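Local coordinates for protein putative esterase/lipase/thioesterase (Silicibacter sp., PDB 2PBL) that probably hydrolyses ester or thioester bonds as a serine hydrolase of the alpha/beta-hydrolase fold, its natural substrate being unknown, at residues F68-K79 with A97-P105; I112-T121 with L142-P153. All coordinates share one frame; numbering follows the deposited sequence.

Contact 1 (F68-K79 with A97-P105); sequences FVHGGYWMAFDK and AMPSYELCP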
loop_
_atom_site.group_PDB
_atom_site.type_symbol
_atom_site.label_atom_id
_atom_site.label_comp_id
_atom_site.label_asym_id
_atom_site.label_seq_id
_atom_site.Cartn_x
_atom_site.Cartn_y
_atom_site.Cartn_z
ATOM N N PHE A 68 3.837 -5.181 -0.968
ATOM C CA PHE A 68 3.759 -3.747 -0.769
ATOM C C PHE A 68 2.929 -3.099 -1.884
ATOM O O PHE A 68 3.199 -3.313 -3.055
ATOM C CB PHE A 68 5.127 -3.119 -0.657
ATOM C CG PHE A 68 5.080 -1.630 -0.624
ATOM C CD1 PHE A 68 4.813 -0.945 0.560
ATOM C CD2 PHE A 68 5.263 -0.896 -1.801
ATOM C CE1 PHE A 68 4.764 0.458 0.562
ATOM C CE2 PHE A 68 5.205 0.452 -1.830
ATOM C CZ PHE A 68 4.981 1.162 -0.630
ATOM N N VAL A 69 1.909 -2.326 -1.496
ATOM C CA VAL A 69 1.061 -1.664 -2.477
ATOM C C VAL A 69 1.297 -0.161 -2.401
ATOM O O VAL A 69 1.057 0.476 -1.383
ATOM C CB VAL A 69 -0.431 -1.990 -2.291
ATOM C CG1 VAL A 69 -1.236 -1.383 -3.425
ATOM C CG2 VAL A 69 -0.663 -3.520 -2.216
ATOM N N HIS A 70 1.735 0.385 -3.528
ATOM C CA HIS A 70 2.109 1.775 -3.663
ATOM C C HIS A 70 0.938 2.736 -3.753
ATOM O O HIS A 70 -0.203 2.342 -4.064
ATOM C CB HIS A 70 3.034 1.945 -4.883
ATOM C CG HIS A 70 2.336 1.964 -6.214
ATOM N ND1 HIS A 70 1.668 3.082 -6.683
ATOM C CD2 HIS A 70 2.278 1.047 -7.211
ATOM C CE1 HIS A 70 1.192 2.831 -7.888
ATOM N NE2 HIS A 70 1.558 1.611 -8.239
ATOM N N GLY A 71 1.232 4.002 -3.465
ATOM C CA GLY A 71 0.229 5.021 -3.508
ATOM C C GLY A 71 0.302 5.926 -4.742
ATOM O O GLY A 71 0.973 5.624 -5.753
ATOM N N GLY A 72 -0.363 7.071 -4.605
ATOM C CA GLY A 72 -0.576 8.003 -5.709
ATOM C C GLY A 72 -2.039 8.332 -5.996
ATOM O O GLY A 72 -2.367 8.730 -7.133
ATOM N N TYR A 73 -2.894 8.184 -4.965
ATOM C CA TYR A 73 -4.301 8.501 -4.982
ATOM C C TYR A 73 -4.990 7.741 -6.108
ATOM O O TYR A 73 -5.788 8.310 -6.807
ATOM C CB TYR A 73 -4.543 10.024 -5.106
ATOM C CG TYR A 73 -4.458 10.822 -3.789
ATOM C CD1 TYR A 73 -5.413 10.654 -2.808
ATOM C CD2 TYR A 73 -3.500 11.793 -3.596
ATOM C CE1 TYR A 73 -5.374 11.379 -1.648
ATOM C CE2 TYR A 73 -3.444 12.525 -2.434
ATOM C CZ TYR A 73 -4.393 12.322 -1.468
ATOM O OH TYR A 73 -4.359 13.056 -0.309
ATOM N N TRP A 74 -4.560 6.498 -6.356
ATOM C CA TRP A 74 -5.174 5.650 -7.394
ATOM C C TRP A 74 -5.161 6.265 -8.812
ATOM O O TRP A 74 -5.938 5.847 -9.674
ATOM C CB TRP A 74 -6.635 5.391 -7.000
ATOM C CG TRP A 74 -6.919 4.840 -5.648
ATOM C CD1 TRP A 74 -6.839 3.524 -5.260
ATOM C CD2 TRP A 74 -7.380 5.557 -4.500
ATOM N NE1 TRP A 74 -7.208 3.389 -3.955
ATOM C CE2 TRP A 74 -7.532 4.625 -3.456
ATOM C CE3 TRP A 74 -7.666 6.905 -4.242
ATOM C CZ2 TRP A 74 -7.973 4.994 -2.192
ATOM C CZ3 TRP A 74 -8.112 7.264 -2.999
ATOM C CH2 TRP A 74 -8.262 6.318 -1.985
HETATM N N MSE A 75 -4.317 7.281 -9.048
HETATM C CA MSE A 75 -4.280 7.982 -10.335
HETATM C C MSE A 75 -2.873 8.224 -10.915
HETATM O O MSE A 75 -2.736 8.810 -12.010
HETATM C CB MSE A 75 -5.038 9.287 -10.185
HETATM C CG MSE A 75 -4.410 10.247 -9.223
HETATM SE SE MSE A 75 -5.429 11.922 -9.192
HETATM C CE MSE A 75 -7.006 11.388 -8.730
ATOM N N ALA A 76 -1.827 7.758 -10.220
ATOM C CA ALA A 76 -0.445 7.945 -10.668
ATOM C C ALA A 76 0.476 6.910 -10.055
ATOM O O ALA A 76 0.120 6.261 -9.101
ATOM C CB ALA A 76 0.065 9.372 -10.316
ATOM N N PHE A 77 1.667 6.823 -10.644
ATOM C CA PHE A 77 2.728 5.881 -10.300
ATOM C C PHE A 77 2.361 4.459 -10.714
ATOM O O PHE A 77 1.220 4.172 -11.087
ATOM C CB PHE A 77 3.146 5.975 -8.824
ATOM C CG PHE A 77 3.562 7.365 -8.413
ATOM C CD1 PHE A 77 4.870 7.791 -8.575
ATOM C CD2 PHE A 77 2.660 8.230 -7.912
ATOM C CE1 PHE A 77 5.263 9.085 -8.200
ATOM C CE2 PHE A 77 3.039 9.532 -7.550
ATOM C CZ PHE A 77 4.348 9.948 -7.712
ATOM N N ASP A 78 3.383 3.620 -10.758
ATOM C CA ASP A 78 3.241 2.193 -10.994
ATOM C C ASP A 78 4.254 1.551 -10.045
ATOM O O ASP A 78 4.907 2.233 -9.258
ATOM C CB ASP A 78 3.418 1.809 -12.484
ATOM C CG ASP A 78 4.753 2.212 -13.049
ATOM O OD1 ASP A 78 5.743 2.250 -12.343
ATOM O OD2 ASP A 78 4.817 2.473 -14.261
ATOM N N LYS A 79 4.394 0.243 -10.136
ATOM C CA LYS A 79 5.299 -0.490 -9.264
ATOM C C LYS A 79 6.770 -0.137 -9.376
ATOM O O LYS A 79 7.514 -0.356 -8.412
ATOM C CB LYS A 79 5.168 -2.001 -9.510
ATOM C CG LYS A 79 5.595 -2.470 -10.913
ATOM C CD LYS A 79 5.199 -3.937 -11.172
ATOM C CE LYS A 79 5.356 -4.285 -12.640
ATOM N NZ LYS A 79 6.729 -3.925 -13.133
ATOM N N ALA A 97 6.561 -8.788 -2.959
ATOM C CA ALA A 97 5.811 -8.555 -4.161
ATOM C C ALA A 97 5.331 -7.120 -4.210
ATOM O O ALA A 97 4.838 -6.616 -3.205
ATOM C CB ALA A 97 4.593 -9.524 -4.245
HETATM N N MSE A 98 5.334 -6.524 -5.394
HETATM C CA MSE A 98 4.851 -5.173 -5.598
HETATM C C MSE A 98 3.968 -5.056 -6.835
HETATM O O MSE A 98 4.443 -5.064 -7.934
HETATM C CB MSE A 98 6.012 -4.187 -5.672
HETATM C CG MSE A 98 6.613 -3.961 -4.312
HETATM SE SE MSE A 98 8.069 -2.639 -4.363
HETATM C CE MSE A 98 8.583 -2.614 -2.545
ATOM N N PRO A 99 2.640 -4.957 -6.650
ATOM C CA PRO A 99 1.883 -4.862 -7.893
ATOM C C PRO A 99 1.658 -3.450 -8.395
ATOM O O PRO A 99 1.735 -2.453 -7.631
ATOM C CB PRO A 99 0.517 -5.426 -7.480
ATOM C CG PRO A 99 0.387 -4.947 -6.102
ATOM C CD PRO A 99 1.758 -5.036 -5.479
ATOM N N SER A 100 1.382 -3.393 -9.699
ATOM C CA SER A 100 0.831 -2.239 -10.351
ATOM C C SER A 100 -0.664 -2.577 -10.439
ATOM O O SER A 100 -1.104 -3.717 -10.109
ATOM C CB SER A 100 1.414 -2.078 -11.762
ATOM O OG SER A 100 2.708 -1.512 -11.777
ATOM N N TYR A 101 -1.402 -1.607 -10.930
ATOM C CA TYR A 101 -2.831 -1.680 -11.081
ATOM C C TYR A 101 -3.263 -0.558 -12.001
ATOM O O TYR A 101 -2.531 0.429 -12.150
ATOM C CB TYR A 101 -3.482 -1.562 -9.721
ATOM C CG TYR A 101 -3.005 -0.409 -8.842
ATOM C CD1 TYR A 101 -3.597 0.875 -8.916
ATOM C CD2 TYR A 101 -1.993 -0.613 -7.904
ATOM C CE1 TYR A 101 -3.149 1.919 -8.097
ATOM C CE2 TYR A 101 -1.562 0.418 -7.062
ATOM C CZ TYR A 101 -2.121 1.670 -7.165
ATOM O OH TYR A 101 -1.647 2.647 -6.317
ATOM N N GLU A 102 -4.399 -0.737 -12.658
ATOM C CA GLU A 102 -4.966 0.328 -13.482
ATOM C C GLU A 102 -5.391 1.473 -12.577
ATOM O O GLU A 102 -5.645 1.300 -11.384
ATOM C CB GLU A 102 -6.111 -0.150 -14.339
ATOM C CG GLU A 102 -5.678 -1.172 -15.325
ATOM C CD GLU A 102 -6.828 -1.586 -16.209
ATOM O OE1 GLU A 102 -7.403 -2.617 -15.900
ATOM O OE2 GLU A 102 -7.193 -0.829 -17.134
ATOM N N LEU A 103 -5.461 2.645 -13.185
ATOM C CA LEU A 103 -5.661 3.889 -12.471
ATOM C C LEU A 103 -6.952 4.551 -12.865
ATOM O O LEU A 103 -7.494 4.292 -13.935
ATOM C CB LEU A 103 -4.509 4.821 -12.830
ATOM C CG LEU A 103 -3.088 4.328 -12.544
ATOM C CD1 LEU A 103 -2.000 5.270 -13.086
ATOM C CD2 LEU A 103 -2.917 4.155 -11.051
ATOM N N CYS A 104 -7.453 5.376 -11.954
ATOM C CA CYS A 104 -8.599 6.175 -12.218
ATOM C C CYS A 104 -8.050 7.241 -13.168
ATOM O O CYS A 104 -6.886 7.647 -13.005
ATOM C CB CYS A 104 -9.152 6.798 -10.964
ATOM S SG CYS A 104 -9.706 5.628 -9.688
ATOM N N PRO A 105 -8.889 7.718 -14.117
ATOM C CA PRO A 105 -10.324 7.419 -14.323
ATOM C C PRO A 105 -10.649 6.262 -15.254
ATOM O O PRO A 105 -11.827 6.018 -15.520
ATOM C CB PRO A 105 -10.844 8.722 -14.918
ATOM C CG PRO A 105 -9.682 9.163 -15.818
ATOM C CD PRO A 105 -8.397 8.691 -15.127
HETATM O O HOH W 1 3.119 -1.642 -5.415
HETATM O O HOH W 2 -0.389 1.069 -10.255
HETATM O O HOH W 3 -4.540 8.719 -13.904
HETATM O O HOH W 4 -2.012 5.403 -7.094
#

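Contact 2 (I112-T121 with L142-P153); sequences ITQQISQAVT and LVARMLDPEVLP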
loop_
_atom_site.group_PDB
_atom_site.type_symbol
_atom_site.label_atom_id
_atom_site.label_comp_id
_atom_site.label_asym_id
_atom_site.label_seq_id
_atom_site.Cartn_x
_atom_site.Cartn_y
_atom_site.Cartn_z
ATOM N N ILE A 112 -9.957 -1.344 -8.694
ATOM C CA ILE A 112 -8.576 -1.431 -8.251
ATOM C C ILE A 112 -8.427 -2.403 -7.074
ATOM O O ILE A 112 -7.491 -3.216 -6.981
ATOM C CB ILE A 112 -7.990 -0.033 -7.859
ATOM C CG1 ILE A 112 -8.041 0.932 -9.063
ATOM C CG2 ILE A 112 -6.510 -0.218 -7.422
ATOM C CD1 ILE A 112 -7.567 2.331 -8.770
ATOM N N THR A 113 -9.358 -2.298 -6.150
ATOM C CA THR A 113 -9.435 -3.219 -5.022
ATOM C C THR A 113 -9.445 -4.704 -5.497
ATOM O O THR A 113 -8.687 -5.570 -4.982
ATOM C CB THR A 113 -10.695 -2.794 -4.202
ATOM O OG1 THR A 113 -10.342 -1.566 -3.531
ATOM C CG2 THR A 113 -11.007 -3.816 -3.139
ATOM N N GLN A 114 -10.243 -4.965 -6.541
ATOM C CA GLN A 114 -10.376 -6.311 -7.104
ATOM C C GLN A 114 -9.049 -6.731 -7.716
ATOM O O GLN A 114 -8.636 -7.851 -7.529
ATOM C CB GLN A 114 -11.591 -6.409 -8.078
ATOM C CG GLN A 114 -12.882 -6.175 -7.416
ATOM C CD GLN A 114 -13.218 -7.226 -6.400
ATOM O OE1 GLN A 114 -13.031 -8.410 -6.649
ATOM N NE2 GLN A 114 -13.724 -6.802 -5.237
ATOM N N GLN A 115 -8.356 -5.815 -8.399
ATOM C CA GLN A 115 -7.038 -6.080 -8.960
ATOM C C GLN A 115 -5.970 -6.412 -7.918
ATOM O O GLN A 115 -5.178 -7.338 -8.103
ATOM C CB GLN A 115 -6.568 -4.901 -9.810
ATOM C CG GLN A 115 -7.328 -4.799 -11.107
ATOM C CD GLN A 115 -6.957 -3.582 -11.995
ATOM O OE1 GLN A 115 -5.892 -2.956 -11.846
ATOM N NE2 GLN A 115 -7.845 -3.287 -12.966
ATOM N N ILE A 116 -5.972 -5.679 -6.796
ATOM C CA ILE A 116 -5.044 -5.972 -5.694
ATOM C C ILE A 116 -5.331 -7.368 -5.164
ATOM O O ILE A 116 -4.398 -8.131 -4.892
ATOM C CB ILE A 116 -5.115 -4.902 -4.567
ATOM C CG1 ILE A 116 -4.789 -3.536 -5.135
ATOM C CG2 ILE A 116 -4.131 -5.223 -3.469
ATOM C CD1 ILE A 116 -3.460 -3.573 -5.931
ATOM N N SER A 117 -6.611 -7.749 -5.065
ATOM C CA SER A 117 -6.947 -9.075 -4.643
ATOM C C SER A 117 -6.355 -10.130 -5.604
ATOM O O SER A 117 -5.804 -11.138 -5.177
ATOM C CB SER A 117 -8.467 -9.272 -4.564
ATOM O OG SER A 117 -8.755 -10.595 -4.106
ATOM N N GLN A 118 -6.517 -9.902 -6.891
ATOM C CA GLN A 118 -5.959 -10.760 -7.900
ATOM C C GLN A 118 -4.418 -10.848 -7.787
ATOM O O GLN A 118 -3.837 -11.936 -7.903
ATOM C CB GLN A 118 -6.395 -10.283 -9.293
ATOM C CG GLN A 118 -7.879 -10.446 -9.585
ATOM C CD GLN A 118 -8.320 -11.925 -9.584
ATOM O OE1 GLN A 118 -7.667 -12.801 -10.203
ATOM N NE2 GLN A 118 -9.430 -12.208 -8.898
ATOM N N ALA A 119 -3.768 -9.710 -7.526
ATOM C CA ALA A 119 -2.316 -9.643 -7.397
ATOM C C ALA A 119 -1.791 -10.393 -6.183
ATOM O O ALA A 119 -0.853 -11.157 -6.318
ATOM C CB ALA A 119 -1.848 -8.175 -7.341
ATOM N N VAL A 120 -2.400 -10.164 -5.012
ATOM C CA VAL A 120 -1.993 -10.816 -3.758
ATOM C C VAL A 120 -2.150 -12.313 -3.961
ATOM O O VAL A 120 -1.241 -13.073 -3.634
ATOM C CB VAL A 120 -2.836 -10.314 -2.552
ATOM C CG1 VAL A 120 -2.564 -11.100 -1.297
ATOM C CG2 VAL A 120 -2.621 -8.774 -2.284
ATOM N N THR A 121 -3.288 -12.710 -4.541
ATOM C CA THR A 121 -3.594 -14.120 -4.817
ATOM C C THR A 121 -2.525 -14.773 -5.674
ATOM O O THR A 121 -2.066 -15.839 -5.322
ATOM C CB THR A 121 -4.982 -14.304 -5.461
ATOM O OG1 THR A 121 -5.969 -13.878 -4.514
ATOM C CG2 THR A 121 -5.245 -15.766 -5.836
ATOM N N LEU A 142 -5.745 0.097 -0.059
ATOM C CA LEU A 142 -5.877 -1.178 -0.771
ATOM C C LEU A 142 -5.467 -2.395 0.084
ATOM O O LEU A 142 -6.106 -3.451 0.048
ATOM C CB LEU A 142 -5.070 -1.109 -2.058
ATOM C CG LEU A 142 -5.577 -0.111 -3.121
ATOM C CD1 LEU A 142 -4.491 0.177 -4.161
ATOM C CD2 LEU A 142 -6.917 -0.649 -3.750
ATOM N N VAL A 143 -4.416 -2.265 0.894
ATOM C CA VAL A 143 -4.065 -3.404 1.749
ATOM C C VAL A 143 -5.102 -3.608 2.858
ATOM O O VAL A 143 -5.369 -4.735 3.225
ATOM C CB VAL A 143 -2.605 -3.404 2.297
ATOM C CG1 VAL A 143 -1.604 -3.582 1.158
ATOM C CG2 VAL A 143 -2.306 -2.188 3.170
ATOM N N ALA A 144 -5.738 -2.534 3.340
ATOM C CA ALA A 144 -6.796 -2.642 4.338
ATOM C C ALA A 144 -8.032 -3.431 3.799
ATOM O O ALA A 144 -8.562 -4.284 4.485
ATOM C CB ALA A 144 -7.201 -1.296 4.801
ATOM N N ARG A 145 -8.376 -3.211 2.557
ATOM C CA ARG A 145 -9.478 -3.914 1.881
ATOM C C ARG A 145 -9.227 -5.401 1.713
ATOM O O ARG A 145 -10.169 -6.174 1.452
ATOM C CB ARG A 145 -9.667 -3.313 0.489
ATOM C CG ARG A 145 -9.989 -1.851 0.456
ATOM C CD ARG A 145 -11.373 -1.615 1.000
ATOM N NE ARG A 145 -12.359 -2.152 0.034
ATOM C CZ ARG A 145 -13.247 -3.139 0.221
ATOM N NH1 ARG A 145 -13.386 -3.813 1.356
ATOM N NH2 ARG A 145 -14.013 -3.466 -0.809
HETATM N N MSE A 146 -7.945 -5.813 1.757
HETATM C CA MSE A 146 -7.590 -7.232 1.612
HETATM C C MSE A 146 -8.021 -8.072 2.793
HETATM O O MSE A 146 -8.024 -9.299 2.697
HETATM C CB MSE A 146 -6.105 -7.384 1.388
HETATM C CG MSE A 146 -5.566 -6.769 0.086
HETATM SE SE MSE A 146 -6.539 -7.446 -1.456
HETATM C CE MSE A 146 -7.850 -5.865 -1.701
ATOM N N LEU A 147 -8.377 -7.439 3.914
ATOM C CA LEU A 147 -8.849 -8.174 5.072
ATOM C C LEU A 147 -10.345 -8.488 4.965
ATOM O O LEU A 147 -10.885 -9.155 5.846
ATOM C CB LEU A 147 -8.551 -7.429 6.363
ATOM C CG LEU A 147 -7.076 -7.391 6.739
ATOM C CD1 LEU A 147 -6.831 -6.503 7.964
ATOM C CD2 LEU A 147 -6.599 -8.833 7.008
ATOM N N ASP A 148 -10.993 -7.991 3.915
ATOM C CA ASP A 148 -12.402 -8.253 3.653
ATOM C C ASP A 148 -12.569 -9.656 2.984
ATOM O O ASP A 148 -12.107 -9.876 1.869
ATOM C CB ASP A 148 -12.932 -7.181 2.748
ATOM C CG ASP A 148 -14.441 -7.232 2.603
ATOM O OD1 ASP A 148 -15.068 -8.269 2.915
ATOM O OD2 ASP A 148 -14.982 -6.208 2.151
ATOM N N PRO A 149 -13.214 -10.607 3.689
ATOM C CA PRO A 149 -13.392 -11.949 3.127
ATOM C C PRO A 149 -14.180 -12.043 1.853
ATOM O O PRO A 149 -14.169 -13.084 1.186
ATOM C CB PRO A 149 -14.107 -12.711 4.254
ATOM C CG PRO A 149 -13.674 -11.928 5.513
ATOM C CD PRO A 149 -13.770 -10.523 5.051
ATOM N N GLU A 150 -14.938 -10.996 1.542
ATOM C CA GLU A 150 -15.681 -10.932 0.288
ATOM C C GLU A 150 -14.784 -10.505 -0.860
ATOM O O GLU A 150 -15.120 -10.662 -2.031
ATOM C CB GLU A 150 -16.853 -9.957 0.476
ATOM C CG GLU A 150 -17.896 -10.016 -0.566
ATOM C CD GLU A 150 -19.093 -9.143 -0.242
ATOM O OE1 GLU A 150 -19.877 -9.536 0.648
ATOM O OE2 GLU A 150 -19.326 -8.126 -0.948
ATOM N N VAL A 151 -13.635 -9.929 -0.525
ATOM C CA VAL A 151 -12.679 -9.466 -1.517
ATOM C C VAL A 151 -11.568 -10.472 -1.844
ATOM O O VAL A 151 -11.323 -10.763 -3.021
ATOM C CB VAL A 151 -12.107 -8.089 -1.106
ATOM C CG1 VAL A 151 -11.062 -7.598 -2.076
ATOM C CG2 VAL A 151 -13.260 -7.053 -1.008
ATOM N N LEU A 152 -10.881 -10.988 -0.826
ATOM C CA LEU A 152 -9.736 -11.911 -1.017
ATOM C C LEU A 152 -10.145 -13.366 -0.663
ATOM O O LEU A 152 -10.892 -13.544 0.269
ATOM C CB LEU A 152 -8.602 -11.427 -0.099
ATOM C CG LEU A 152 -7.241 -12.093 -0.262
ATOM C CD1 LEU A 152 -6.607 -11.606 -1.501
ATOM C CD2 LEU A 152 -6.389 -11.750 0.935
ATOM N N PRO A 153 -9.728 -14.377 -1.452
ATOM C CA PRO A 153 -10.098 -15.756 -1.147
ATOM C C PRO A 153 -9.652 -16.187 0.248
ATOM O O PRO A 153 -8.602 -15.748 0.705
ATOM C CB PRO A 153 -9.367 -16.597 -2.229
ATOM C CG PRO A 153 -9.117 -15.663 -3.335
ATOM C CD PRO A 153 -8.950 -14.294 -2.695
HETATM O O HOH W 5 -12.789 -10.801 -5.246
HETATM O O HOH W 6 -15.465 -8.623 -3.735
#

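Contact 1 (F68-K79 with A97-P105)
H70 and Y101 stack where two neighbouring parallel strands of an alpha/beta-hydrolase sheet, 64-69 and 94-99, run out into loops; the glycine-rich HGG sequence after the first strand is where many hydrolases of this fold form their oxyanion hole, a role only probable here. The rings are offset and nearly parallel, planes 20° apart, with Y101 CE2 beneath one face of H70, 3.5 Å from NE2, while D78 O lies over the opposite face. CG of H70 stands between its backbone N and carbonyl carbon (chi1 79°), folding the imidazole back over the chain, where ND1 donates to G71 O in the ring plane at 2.8 Å. Y101, turned the same way (chi1 49°), sends OH to H70 O at 2.7 Å, arriving well above the carbonyl plane. An alanine at H70 removes the imidazole, which would probably leave the Y101 ring freer to tilt about its OH bond to H70 O, and G71 O without that donor. At the strand end, the selenomethionine M98 runs out extended, CE 3.8 Å from F68 CD2 and SE obliquely beside the ring, a Met-aromatic contact. A water bridges F68 O, H70 N and P99 O. Farther along, W74 O takes the backbone N of C104, and L103 drapes CD1 against the M75 backbone. S100 OG receives a nearly straight 2.9 Å bond from K79 N, with K79 CG 3.2 Å from OG.

Contact 2 (I112-T121 with L142-P153)
Selenomethionine M146 wedges its selenium against S117 where helix 109-126 packs beside the end of helix 138-145 and the turn that follows it, on one face of an alpha/beta-hydrolase sheet; the second helix follows the probable nucleophile elbow. The tight side is mostly apolar and faces the sheet. L142 presses CD2 into the angle between I112 CG2, at 3.7 Å, and I116 CG1, and both L142 and I116 continue onto V69 of strand 64-69. M146 is bent at chi2 and chi3 (-54° and 98°), which turns its end along helix 109-126: SE sits 3.6 Å from S117 CA and 3.8 Å from I116 CG2, and the methyl CE ends 3.4 Å from T113 O. L152 CD1 closes this side against V120 CG1. Among these groups the buried hydroxyl of S117, its OG anti to the backbone N (chi1 -178°), is satisfied by V151 O at 2.8 Å, which it meets from above the carbonyl plane.

A buried polar patch ends the tight part. T113 lays its methyl CG2 obliquely beside the R145 guanidinium, and its OG1 and R145 both reach E194. R145 NH1 also forms an in-plane salt bridge with D148 OD2, while D148 OD1 accepts from E150 N in an Asx turn, so the two oxygens of one carboxylate hold R145 and the start of the following turn.

On the solvent side, exposed Q114 meets the turn largely through water: one water bridges its OE1 to V151 O, the carbonyl that S117 already uses, and another its NE2 to E150 O. At the edge, T121 OG1 turns back to S117 O, which T121 N also reaches from the opposite face, and the same hydroxyl oxygen rests 3.5 Å from P153 CD.

How the contacts relate
Both contacts are largely buried, but contact 1 lies nearer the centre of the chain and contact 2 runs out to solvent along one side. Contact 1 joins the ends of adjacent sheet strands and their loops, and relies on backbone bonds, ring stacking and bridging waters; contact 2 joins helix 109-126 to the end of helix 138-145 and the loop after it, with aliphatic and selenium packing inside, a buried arginine held by acidic partners, and water bridges at the exposed edge. They share a border: strand 94-99 leads into helix 109-126, Q115 OE1 probably accepts a hydrogen bond from E102 N, I112 packs on the Y101 ring, and P99 touches I116 and A119.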